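Local coordinates for protein nisin leader peptide-processing serine protease NisP (Lactococcus lactis subsp. lactis, PDB 4MZD) that probably cleaves the leader peptide from the precursor of the lantibiotic nisin, probably as a secreted, cell-wall-anchored subtilisin-like serine protease, at residues Y173-E178 with E184-A189; K199-S204 with N233-K238; L226-A231 with V276-V281. All blocks are in the same frame, centred on the assembly; numbering follows the deposited sequence.

Contact 1: residues Y173-E178 with E184-A189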
loop_
_atom_site.group_PDB
_atom_site.type_symbol
_atom_site.label_atom_id
_atom_site.label_comp_id
_atom_site.label_asym_id
_atom_site.label_seq_id
_atom_site.Cartn_x
_atom_site.Cartn_y
_atom_site.Cartn_z
ATOM N N TYR A 173 -5.947 -1.330 -11.184
ATOM C CA TYR A 173 -4.849 -1.795 -12.029
ATOM C C TYR A 173 -4.325 -3.096 -11.443
ATOM O O TYR A 173 -3.719 -3.106 -10.371
ATOM C CB TYR A 173 -3.766 -0.704 -12.146
ATOM C CG TYR A 173 -4.403 0.555 -12.671
ATOM C CD1 TYR A 173 -4.633 0.720 -14.031
ATOM C CD2 TYR A 173 -4.874 1.533 -11.807
ATOM C CE1 TYR A 173 -5.293 1.836 -14.513
ATOM C CE2 TYR A 173 -5.535 2.656 -12.284
ATOM C CZ TYR A 173 -5.737 2.803 -13.634
ATOM O OH TYR A 173 -6.400 3.915 -14.098
ATOM N N ARG A 174 -4.604 -4.204 -12.124
ATOM C CA ARG A 174 -4.294 -5.515 -11.575
ATOM C C ARG A 174 -2.900 -5.972 -11.980
ATOM O O ARG A 174 -2.587 -6.061 -13.171
ATOM C CB ARG A 174 -5.333 -6.549 -12.012
ATOM C CG ARG A 174 -5.125 -7.906 -11.358
ATOM C CD ARG A 174 -6.320 -8.835 -11.449
ATOM N NE ARG A 174 -6.507 -9.429 -12.767
ATOM C CZ ARG A 174 -5.950 -10.567 -13.185
ATOM N NH1 ARG A 174 -6.228 -11.019 -14.400
ATOM N NH2 ARG A 174 -5.144 -11.262 -12.401
ATOM N N VAL A 175 -2.078 -6.270 -10.972
ATOM C CA VAL A 175 -0.713 -6.742 -11.188
ATOM C C VAL A 175 -0.421 -8.062 -10.475
ATOM O O VAL A 175 0.714 -8.530 -10.482
ATOM C CB VAL A 175 0.351 -5.682 -10.802
ATOM C CG1 VAL A 175 0.189 -4.428 -11.649
ATOM C CG2 VAL A 175 0.297 -5.364 -9.314
ATOM N N PHE A 176 -1.436 -8.667 -9.865
ATOM C CA PHE A 176 -1.297 -10.003 -9.293
ATOM C C PHE A 176 -2.405 -10.891 -9.817
ATOM O O PHE A 176 -3.541 -10.441 -10.001
ATOM C CB PHE A 176 -1.426 -10.004 -7.766
ATOM C CG PHE A 176 -0.292 -9.334 -7.048
ATOM C CD1 PHE A 176 0.817 -10.059 -6.632
ATOM C CD2 PHE A 176 -0.341 -7.978 -6.774
ATOM C CE1 PHE A 176 1.852 -9.443 -5.955
ATOM C CE2 PHE A 176 0.695 -7.351 -6.116
ATOM C CZ PHE A 176 1.792 -8.086 -5.699
ATOM N N GLY A 177 -2.059 -12.160 -10.017
ATOM C CA GLY A 177 -3.028 -13.217 -10.216
ATOM C C GLY A 177 -3.326 -13.819 -8.858
ATOM O O GLY A 177 -4.127 -13.288 -8.096
ATOM N N GLU A 178 -2.650 -14.916 -8.532
ATOM C CA GLU A 178 -2.829 -15.535 -7.227
ATOM C C GLU A 178 -1.555 -15.603 -6.398
ATOM O O GLU A 178 -1.591 -16.055 -5.251
ATOM C CB GLU A 178 -3.442 -16.924 -7.370
ATOM C CG GLU A 178 -4.859 -16.891 -7.869
ATOM C CD GLU A 178 -5.447 -18.270 -7.960
ATOM O OE1 GLU A 178 -4.958 -19.071 -8.786
ATOM O OE2 GLU A 178 -6.384 -18.565 -7.191
ATOM N N GLU A 184 8.230 -5.188 -14.009
ATOM C CA GLU A 184 7.812 -4.761 -15.341
ATOM C C GLU A 184 6.311 -4.473 -15.369
ATOM O O GLU A 184 5.867 -3.507 -15.988
ATOM C CB GLU A 184 8.180 -5.810 -16.397
ATOM C CG GLU A 184 8.095 -5.323 -17.845
ATOM C CD GLU A 184 6.721 -5.502 -18.475
ATOM O OE1 GLU A 184 5.889 -6.257 -17.927
ATOM O OE2 GLU A 184 6.476 -4.892 -19.541
ATOM N N TRP A 185 5.530 -5.314 -14.698
ATOM C CA TRP A 185 4.084 -5.130 -14.691
ATOM C C TRP A 185 3.706 -3.922 -13.835
ATOM O O TRP A 185 2.845 -3.124 -14.215
ATOM C CB TRP A 185 3.348 -6.359 -14.163
ATOM C CG TRP A 185 3.814 -7.712 -14.596
ATOM C CD1 TRP A 185 4.731 -8.031 -15.566
ATOM C CD2 TRP A 185 3.386 -8.942 -14.021
ATOM N NE1 TRP A 185 4.881 -9.402 -15.627
ATOM C CE2 TRP A 185 4.070 -9.979 -14.681
ATOM C CE3 TRP A 185 2.475 -9.268 -13.006
ATOM C CZ2 TRP A 185 3.879 -11.321 -14.351
ATOM C CZ3 TRP A 185 2.282 -10.596 -12.682
ATOM C CH2 TRP A 185 2.989 -11.606 -13.345
ATOM N N VAL A 186 4.351 -3.791 -12.681
ATOM C CA VAL A 186 4.074 -2.678 -11.787
ATOM C C VAL A 186 4.421 -1.342 -12.442
ATOM O O VAL A 186 3.651 -0.381 -12.346
ATOM C CB VAL A 186 4.792 -2.845 -10.430
ATOM C CG1 VAL A 186 4.575 -1.629 -9.545
ATOM C CG2 VAL A 186 4.319 -4.108 -9.727
ATOM N N ALA A 187 5.564 -1.285 -13.121
ATOM C CA ALA A 187 5.960 -0.063 -13.814
ATOM C C ALA A 187 4.942 0.327 -14.883
ATOM O O ALA A 187 4.571 1.494 -14.995
ATOM C CB ALA A 187 7.369 -0.202 -14.409
ATOM N N ARG A 188 4.476 -0.650 -15.653
ATOM C CA ARG A 188 3.431 -0.387 -16.642
ATOM C C ARG A 188 2.158 0.125 -15.970
ATOM O O ARG A 188 1.481 1.013 -16.488
ATOM C CB ARG A 188 3.124 -1.643 -17.468
ATOM C CG ARG A 188 4.122 -1.906 -18.585
ATOM C CD ARG A 188 3.684 -3.040 -19.504
ATOM N NE ARG A 188 3.673 -4.334 -18.827
ATOM C CZ ARG A 188 2.604 -5.121 -18.727
ATOM N NH1 ARG A 188 1.449 -4.753 -19.266
ATOM N NH2 ARG A 188 2.688 -6.280 -18.087
ATOM N N ALA A 189 1.827 -0.447 -14.819
ATOM C CA ALA A 189 0.637 -0.025 -14.083
ATOM C C ALA A 189 0.750 1.408 -13.581
ATOM O O ALA A 189 -0.230 2.157 -13.615
ATOM C CB ALA A 189 0.360 -0.974 -12.925
#
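The carbonyl oxygen of Val175 accepts a hydrogen bond from Ser181 OG and also meets the edge of the Trp185 indole, with Trp185 CE3 3.2 Å from Val175 O and CZ3 of the same ring following at 3.4 Å. The oxygen lies near the indole plane, so it meets the ring's C-H rim and not a face. Trp185 CG stands anti to its own carbonyl carbon (chi1 -42°), which directs the ring toward the loop, and chi2 (-10°) brings the CE3 edge to the oxygen. The rest of the contact is apolar. Val175 divides its two methyls over the helix, CG1 resting 3.7 Å from Ala189 CB and CG2 4.2 Å from Val186 CG2. Tyr173 adds its CB, 4.2 Å from Ala189 CB, while its hydroxyl leaves this surface for Asp196 and Asn198. On the helix, Arg188 NH2 reaches Glu184 OE1 at 3.2 Å, in the guanidinium plane and on the syn side of the carboxylate, as part of a salt bridge one turn long. Arg174 heads away from the helix, NH2 bonding to Phe176 O at 3.0 Å, and Glu134 pairs with its NH1. Strand 169-174 lies between strands 95-100 and 117-120 in the sheet; helix 183-195 packs on the side to which Val175 points, and Ile99 of strand 95-100 touches both Val175 and Ala189.

Contact 2: residues K199-S204 with N233-K238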
loop_
_atom_site.group_PDB
_atom_site.type_symbol
_atom_site.label_atom_id
_atom_site.label_comp_id
_atom_site.label_asym_id
_atom_site.label_seq_id
_atom_site.Cartn_x
_atom_site.Cartn_y
_atom_site.Cartn_z
ATOM N N LYS A 199 -4.555 11.112 -9.602
ATOM C CA LYS A 199 -3.530 11.964 -9.016
ATOM C C LYS A 199 -2.841 11.339 -7.801
ATOM O O LYS A 199 -1.777 11.811 -7.393
ATOM C CB LYS A 199 -4.079 13.351 -8.710
ATOM C CG LYS A 199 -4.530 14.099 -9.972
ATOM C CD LYS A 199 -3.458 14.115 -11.075
ATOM C CE LYS A 199 -4.009 14.659 -12.399
ATOM N NZ LYS A 199 -3.005 14.635 -13.515
ATOM N N VAL A 200 -3.436 10.285 -7.243
ATOM C CA VAL A 200 -2.813 9.490 -6.194
ATOM C C VAL A 200 -2.815 8.035 -6.648
ATOM O O VAL A 200 -3.826 7.537 -7.141
ATOM C CB VAL A 200 -3.560 9.634 -4.846
ATOM C CG1 VAL A 200 -2.883 8.799 -3.767
ATOM C CG2 VAL A 200 -3.655 11.108 -4.436
ATOM N N ILE A 201 -1.664 7.377 -6.507
ATOM C CA ILE A 201 -1.472 6.000 -6.946
ATOM C C ILE A 201 -0.978 5.188 -5.750
ATOM O O ILE A 201 0.044 5.518 -5.147
ATOM C CB ILE A 201 -0.447 5.945 -8.108
ATOM C CG1 ILE A 201 -0.967 6.733 -9.320
ATOM C CG2 ILE A 201 -0.135 4.515 -8.495
ATOM C CD1 ILE A 201 0.056 6.939 -10.424
ATOM N N ASN A 202 -1.722 4.137 -5.406
ATOM C CA ASN A 202 -1.451 3.312 -4.232
ATOM C C ASN A 202 -0.782 2.007 -4.626
ATOM O O ASN A 202 -1.335 1.254 -5.435
ATOM C CB ASN A 202 -2.777 3.005 -3.517
ATOM C CG ASN A 202 -2.584 2.275 -2.195
ATOM O OD1 ASN A 202 -2.538 2.902 -1.139
ATOM N ND2 ASN A 202 -2.446 0.955 -2.246
ATOM N N ILE A 203 0.388 1.737 -4.048
ATOM C CA ILE A 203 1.113 0.495 -4.315
ATOM C C ILE A 203 1.407 -0.242 -2.998
ATOM O O ILE A 203 2.418 -0.001 -2.325
ATOM C CB ILE A 203 2.422 0.735 -5.099
ATOM C CG1 ILE A 203 2.168 1.636 -6.313
ATOM C CG2 ILE A 203 3.031 -0.599 -5.518
ATOM C CD1 ILE A 203 3.388 1.828 -7.167
ATOM N N SER A 204 0.514 -1.159 -2.634
ATOM C CA SER A 204 0.644 -1.947 -1.409
ATOM C C SER A 204 1.407 -3.255 -1.655
ATOM O O SER A 204 0.967 -4.336 -1.256
ATOM C CB SER A 204 -0.741 -2.231 -0.825
ATOM O OG SER A 204 -1.296 -1.048 -0.271
ATOM N N ASN A 233 9.156 8.790 -12.304
ATOM C CA ASN A 233 9.422 10.095 -12.893
ATOM C C ASN A 233 8.324 10.487 -13.864
ATOM O O ASN A 233 7.926 11.642 -13.927
ATOM C CB ASN A 233 10.778 10.109 -13.597
ATOM C CG ASN A 233 11.933 10.211 -12.625
ATOM O OD1 ASN A 233 11.764 10.651 -11.487
ATOM N ND2 ASN A 233 13.118 9.815 -13.069
ATOM N N TYR A 234 7.830 9.512 -14.614
ATOM C CA TYR A 234 6.744 9.768 -15.543
ATOM C C TYR A 234 5.470 10.154 -14.797
ATOM O O TYR A 234 4.793 11.116 -15.156
ATOM C CB TYR A 234 6.494 8.550 -16.420
ATOM C CG TYR A 234 5.397 8.776 -17.420
ATOM C CD1 TYR A 234 5.617 9.564 -18.543
ATOM C CD2 TYR A 234 4.134 8.220 -17.237
ATOM C CE1 TYR A 234 4.620 9.790 -19.456
ATOM C CE2 TYR A 234 3.124 8.436 -18.159
ATOM C CZ TYR A 234 3.378 9.226 -19.271
ATOM O OH TYR A 234 2.403 9.471 -20.210
ATOM N N ALA A 235 5.145 9.404 -13.752
ATOM C CA ALA A 235 3.963 9.712 -12.955
ATOM C C ALA A 235 4.063 11.129 -12.402
ATOM O O ALA A 235 3.103 11.891 -12.448
ATOM C CB ALA A 235 3.808 8.696 -11.829
ATOM N N THR A 236 5.234 11.484 -11.888
ATOM C CA THR A 236 5.464 12.834 -11.403
ATOM C C THR A 236 5.255 13.878 -12.500
ATOM O O THR A 236 4.601 14.898 -12.274
ATOM C CB THR A 236 6.877 12.960 -10.833
ATOM O OG1 THR A 236 7.003 12.061 -9.725
ATOM C CG2 THR A 236 7.148 14.375 -10.365
ATOM N N ALA A 237 5.802 13.623 -13.687
ATOM C CA ALA A 237 5.653 14.544 -14.815
ATOM C C ALA A 237 4.179 14.760 -15.158
ATOM O O ALA A 237 3.792 15.835 -15.607
ATOM C CB ALA A 237 6.411 14.023 -16.029
ATOM N N LYS A 238 3.363 13.732 -14.944
ATOM C CA LYS A 238 1.932 13.796 -15.230
ATOM C C LYS A 238 1.138 14.438 -14.096
ATOM O O LYS A 238 -0.050 14.717 -14.246
ATOM C CB LYS A 238 1.380 12.395 -15.508
ATOM C CG LYS A 238 1.951 11.724 -16.750
ATOM C CD LYS A 238 1.329 12.269 -18.027
ATOM C CE LYS A 238 -0.125 11.851 -18.157
ATOM N NZ LYS A 238 -0.712 12.248 -19.470
#
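Strand 200-210 and helix 222-238 belong to a beta-alpha-beta crossover, and they meet lightly here, through Ile201 with Ala235 and Lys199 with Lys238. Ile201 points from the strand toward the helix, its CD1 carried out on an extended chain (chi2 170°) to 4.4 Å from Ala235 CB. The methyl of Ala235 points back toward the strand and is also touched by Ile190 of helix 183-195. At the edge of the contact Lys199 folds round: its chain bends at chi2 (-51°) and then runs straight, bringing NZ to 3.0 Å from Lys238 O, a weak hydrogen bond. The ammonium thus meets a backbone carbonyl at the end of segment 233-238. From helix 222-238 the chain continues into strand 241-245, which lies parallel and next to strand 200-210, so the unit closes as a crossover of the subtilisin-like alpha/beta core. Lys238 sends its own side chain elsewhere. Its CG sits 3.7 Å above the plane of the Tyr234 ring, toward the rim, and its NZ makes a long, weak ion pair with Asp195, to which Tyr234 OH is also bonded. Asn202 lies on the other face of the strand, away from helix 222-238. There Asn202 ND2 donates, close to its amide plane, to Ser204 OG at 3.0 Å, while Asn202 OD1 is bonded to Ser360 and Ser204 OG to the carbonyl of Ser353, the predicted charge-relay serine.

Contact 3: residues L226-A231 with V276-V281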
loop_
_atom_site.group_PDB
_atom_site.type_symbol
_atom_site.label_atom_id
_atom_site.label_comp_id
_atom_site.label_asym_id
_atom_site.label_seq_id
_atom_site.Cartn_x
_atom_site.Cartn_y
_atom_site.Cartn_z
ATOM N N LEU A 226 16.044 1.116 -12.004
ATOM C CA LEU A 226 15.932 2.161 -13.019
ATOM C C LEU A 226 14.577 2.151 -13.719
ATOM O O LEU A 226 14.060 3.198 -14.108
ATOM C CB LEU A 226 17.046 2.023 -14.053
ATOM C CG LEU A 226 18.442 2.356 -13.543
ATOM C CD1 LEU A 226 19.432 2.118 -14.662
ATOM C CD2 LEU A 226 18.523 3.793 -13.039
ATOM N N ASN A 227 14.007 0.965 -13.901
ATOM C CA ASN A 227 12.687 0.856 -14.516
ATOM C C ASN A 227 11.592 1.452 -13.629
ATOM O O ASN A 227 10.685 2.128 -14.121
ATOM C CB ASN A 227 12.379 -0.597 -14.879
ATOM C CG ASN A 227 13.263 -1.118 -15.995
ATOM O OD1 ASN A 227 13.888 -0.344 -16.720
ATOM N ND2 ASN A 227 13.307 -2.438 -16.149
ATOM N N TYR A 228 11.678 1.212 -12.324
ATOM C CA TYR A 228 10.782 1.882 -11.389
ATOM C C TYR A 228 11.011 3.381 -11.440
ATOM O O TYR A 228 10.058 4.161 -11.447
ATOM C CB TYR A 228 11.016 1.441 -9.954
ATOM C CG TYR A 228 10.324 0.177 -9.523
ATOM C CD1 TYR A 228 11.056 -0.887 -9.020
ATOM C CD2 TYR A 228 8.941 0.057 -9.574
ATOM C CE1 TYR A 228 10.439 -2.045 -8.596
ATOM C CE2 TYR A 228 8.310 -1.099 -9.152
ATOM C CZ TYR A 228 9.064 -2.144 -8.662
ATOM O OH TYR A 228 8.420 -3.293 -8.249
ATOM N N LYS A 229 12.279 3.792 -11.437
ATOM C CA LYS A 229 12.576 5.216 -11.403
ATOM C C LYS A 229 11.948 5.925 -12.596
ATOM O O LYS A 229 11.364 6.995 -12.455
ATOM C CB LYS A 229 14.081 5.469 -11.368
ATOM C CG LYS A 229 14.423 6.916 -11.053
ATOM C CD LYS A 229 15.823 7.273 -11.496
ATOM C CE LYS A 229 16.861 6.499 -10.730
ATOM N NZ LYS A 229 18.198 7.078 -11.028
ATOM N N SER A 230 12.070 5.323 -13.773
ATOM C CA SER A 230 11.505 5.908 -14.979
ATOM C C SER A 230 9.982 6.035 -14.880
ATOM O O SER A 230 9.405 7.052 -15.270
ATOM C CB SER A 230 11.888 5.064 -16.195
ATOM O OG SER A 230 11.393 5.643 -17.385
ATOM N N ALA A 231 9.332 5.000 -14.360
ATOM C CA ALA A 231 7.881 5.024 -14.230
ATOM C C ALA A 231 7.426 6.079 -13.224
ATOM O O ALA A 231 6.443 6.797 -13.454
ATOM C CB ALA A 231 7.355 3.642 -13.846
ATOM N N VAL A 276 17.692 -1.707 -1.280
ATOM C CA VAL A 276 16.556 -0.806 -1.124
ATOM C C VAL A 276 15.240 -1.584 -1.139
ATOM O O VAL A 276 15.150 -2.671 -1.718
ATOM C CB VAL A 276 16.542 0.292 -2.212
ATOM C CG1 VAL A 276 17.828 1.102 -2.159
ATOM C CG2 VAL A 276 16.351 -0.313 -3.595
ATOM N N ASP A 277 14.240 -1.003 -0.482
ATOM C CA ASP A 277 12.859 -1.480 -0.444
ATOM C C ASP A 277 12.142 -0.656 -1.517
ATOM O O ASP A 277 11.949 0.550 -1.355
ATOM C CB ASP A 277 12.312 -1.212 0.972
ATOM C CG ASP A 277 10.980 -1.893 1.259
ATOM O OD1 ASP A 277 10.310 -2.338 0.304
ATOM O OD2 ASP A 277 10.599 -1.949 2.455
ATOM N N ALA A 278 11.819 -1.294 -2.640
ATOM C CA ALA A 278 11.273 -0.603 -3.812
ATOM C C ALA A 278 9.809 -0.971 -4.089
ATOM O O ALA A 278 9.428 -2.131 -3.953
ATOM C CB ALA A 278 12.126 -0.921 -5.031
ATOM N N PRO A 279 8.994 -0.002 -4.549
ATOM C CA PRO A 279 9.368 1.367 -4.946
ATOM C C PRO A 279 9.293 2.435 -3.848
ATOM O O PRO A 279 9.386 3.619 -4.164
ATOM C CB PRO A 279 8.348 1.687 -6.041
ATOM C CG PRO A 279 7.119 0.936 -5.602
ATOM C CD PRO A 279 7.641 -0.354 -5.018
ATOM N N SER A 280 9.163 2.044 -2.587
ATOM C CA SER A 280 9.030 3.044 -1.527
ATOM C C SER A 280 10.287 3.901 -1.324
ATOM O O SER A 280 10.196 4.996 -0.780
ATOM C CB SER A 280 8.612 2.401 -0.201
ATOM O OG SER A 280 9.649 1.598 0.328
ATOM N N VAL A 281 11.442 3.410 -1.767
ATOM C CA VAL A 281 12.710 4.102 -1.561
ATOM C C VAL A 281 12.801 5.455 -2.265
ATOM O O VAL A 281 13.506 6.348 -1.801
ATOM C CB VAL A 281 13.889 3.213 -2.017
ATOM C CG1 VAL A 281 13.779 2.900 -3.505
ATOM C CG2 VAL A 281 15.227 3.871 -1.688
#
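Tyr228 lays one face of its ring against Pro279, and the two side chains cross obliquely. Pro279 CB does the touching: it stands 4.3 Å from the ring centroid and 23° off the ring normal, a CH-pi contact displaced toward the rim, where Tyr228 CD2 is 3.9 Å away. Ala278 CB approaches the same ring obliquely, 4.1 Å from Tyr228 CE1. Both CB atoms lie on the same side of the ring, Pro279 by CD2 and CE2, Ala278 by CD1 and CE1. Tyr228 reaches them because its CG is anti to the carbonyl carbon (chi1 -84°), which swings the phenol off the helix toward the sheet. Beyond the ring, a bond to Gln207 of strand 200-210 holds the far end of the phenol and satisfies its hydroxyl. The proline contributes through its backbone too: the peptide before Pro279 is cis, and this turns the chain sharply just as strand 275-278 ends, which probably helps both CB atoms to point toward the helix. A weak backbone bond from Val281 N to Asp277 O, 2.9 Å, spans the turn. Asp277 faces elsewhere, its carboxylate held by Arg488, Gly247 N and Asn302. The cis proline follows strand 275-278, which pairs antiparallel with strand 200-210, as at the equivalent cis proline of subtilisin, and Tyr228 fits helix 222-238 onto that turn in the subtilisin-like fold.

In the fold
In this subtilase domain of the longer protein, all three contacts pack helices 183-195 and 222-238 onto the same sheet or the turn that leaves it. Contact 1 closes before the others open, its helix leading into the strand of contact 2, whereas contacts 2 and 3 interlock along the chain and share helix 222-238. Contacts 1 and 3 meet where Val186 CG1 is 3.8 Å from Tyr228 CE2; contacts 2 and 3 join at Ile203 CD1 and Pro279 CG, 4.1 Å apart. Contact 2's strand reaches the predicted triad directly, Ser204 touching Asp100 and His147. Among the packing side chains, Val175 is about 6 Å from the Asp100 side chain. The side chain of Ile201 is about 10 Å from that of Asp100.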